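Local coordinates for Ika8 (Synthetic construct, PDB 6G6P), which is a synthetic construct of eight WD40-type repeats that folds into an eight-bladed beta-propeller, at residues A[177-182]-A[216-221]. Residues are numbered along the deposited sequence; the frame is centred on the assembly and turned at random.
Sequences AITALA and SEVTAL
Thr179 and Ala180 pack against Leu221 where the innermost strands of two adjacent WD40 blades run side by side around the central channel of an eight-bladed beta-propeller. The methyl CG2 of Thr179 meets CD1 of Leu221 at 3.7 Å. It also lies 3.8 Å from Leu221 CG, so one methyl covers the leucine's branch point. The side chain of Thr179 lies roughly perpendicular to that of Leu221. OG1 lies beside the backbone N of Thr179 (chi1 -75°), which puts CG2 anti to that nitrogen and toward Leu221. OG1 is turned toward the start of the other strand, 4.0 Å from Val218 CG2.

Ala180 adds a second apolar touch, closer to the backbone. Its CB reaches Leu221 CB at 3.5 Å. The segment axes of 178-182 and 218-221 are inclined by 18° and come within 6.1 Å. The strands are therefore nearly parallel, but they belong to separate sheets and meet through side chains.

Thr179 and Ala180 form a classic beta bulge opposite Gly191 of their own blade, consistent with both CB atoms pointing toward strand 218-221. Thr219 and Ala220 repeat the bulge opposite Gly231. Leu221 also touches Val228 and Ser230 on strand 227-232 of its own blade.

Hydrogen bonds join neighbouring blades on both flanks of this pair. Thr219 OG1 bonds to the backbone O of Ile258 in the next blade. In the preceding blade, Thr139 OG1 bonds to Ile178 O.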
# COMPACT_ATOMS: atom_id res chain seq x y z
N ALA A 177 -11.26 6.33 10.19
CA ALA A 177 -10.22 5.34 9.93
C ALA A 177 -9.12 5.91 9.04
O ALA A 177 -9.40 6.50 7.99
CB ALA A 177 -10.83 4.09 9.28
N ILE A 178 -7.87 5.73 9.47
CA ILE A 178 -6.73 6.21 8.70
C ILE A 178 -6.58 5.39 7.42
O ILE A 178 -6.86 4.18 7.39
CB ILE A 178 -5.45 6.18 9.55
CG1 ILE A 178 -5.71 6.79 10.92
CG2 ILE A 178 -4.36 6.97 8.88
CD1 ILE A 178 -6.02 8.27 10.87
N THR A 179 -6.12 6.04 6.35
CA THR A 179 -6.01 5.42 5.04
C THR A 179 -4.58 5.29 4.55
O THR A 179 -4.18 4.21 4.11
CB THR A 179 -6.85 6.21 4.02
OG1 THR A 179 -8.24 5.94 4.22
CG2 THR A 179 -6.47 5.83 2.59
N ALA A 180 -3.79 6.36 4.60
CA ALA A 180 -2.42 6.30 4.12
C ALA A 180 -1.57 7.32 4.86
O ALA A 180 -2.06 8.33 5.36
CB ALA A 180 -2.34 6.54 2.60
N LEU A 181 -0.27 7.03 4.92
CA LEU A 181 0.68 7.85 5.66
C LEU A 181 1.93 8.06 4.83
O LEU A 181 2.12 7.46 3.77
CB LEU A 181 1.07 7.21 7.01
CG LEU A 181 0.16 7.05 8.23
CD1 LEU A 181 -1.13 6.35 7.91
CD2 LEU A 181 0.89 6.30 9.33
N ALA A 182 2.80 8.94 5.34
CA ALA A 182 4.13 9.25 4.84
C ALA A 182 4.70 10.29 5.78
O ALA A 182 3.96 10.98 6.49
CB ALA A 182 4.13 9.77 3.40
N SER A 216 -15.71 13.07 0.32
CA SER A 216 -16.33 12.31 1.39
C SER A 216 -16.08 10.83 1.13
O SER A 216 -16.28 10.35 0.01
CB SER A 216 -17.83 12.60 1.48
OG SER A 216 -18.46 12.39 0.23
N GLU A 217 -15.64 10.12 2.17
CA GLU A 217 -15.25 8.72 2.07
C GLU A 217 -14.16 8.51 1.03
O GLU A 217 -14.44 8.08 -0.09
CB GLU A 217 -16.45 7.83 1.73
CG GLU A 217 -17.75 8.18 2.43
CD GLU A 217 -18.89 7.27 2.03
OE1 GLU A 217 -18.83 6.06 2.35
OE2 GLU A 217 -19.84 7.75 1.38
N VAL A 218 -12.91 8.81 1.39
CA VAL A 218 -11.81 8.50 0.49
C VAL A 218 -11.47 7.02 0.61
O VAL A 218 -11.58 6.42 1.69
CB VAL A 218 -10.59 9.40 0.79
CG1 VAL A 218 -11.02 10.83 1.03
CG2 VAL A 218 -9.78 8.87 1.96
N THR A 219 -11.08 6.42 -0.51
CA THR A 219 -10.77 5.00 -0.57
C THR A 219 -9.31 4.72 -0.87
O THR A 219 -8.87 3.58 -0.71
CB THR A 219 -11.64 4.32 -1.63
OG1 THR A 219 -11.27 4.79 -2.92
CG2 THR A 219 -13.11 4.62 -1.39
N ALA A 220 -8.56 5.73 -1.31
CA ALA A 220 -7.16 5.54 -1.65
C ALA A 220 -6.45 6.88 -1.53
O ALA A 220 -7.00 7.92 -1.92
CB ALA A 220 -6.99 4.97 -3.06
N LEU A 221 -5.24 6.86 -0.98
CA LEU A 221 -4.40 8.04 -0.88
C LEU A 221 -3.00 7.69 -1.36
O LEU A 221 -2.57 6.53 -1.29
CB LEU A 221 -4.34 8.59 0.55
CG LEU A 221 -5.57 9.25 1.16
CD1 LEU A 221 -5.41 9.39 2.67
CD2 LEU A 221 -5.80 10.61 0.53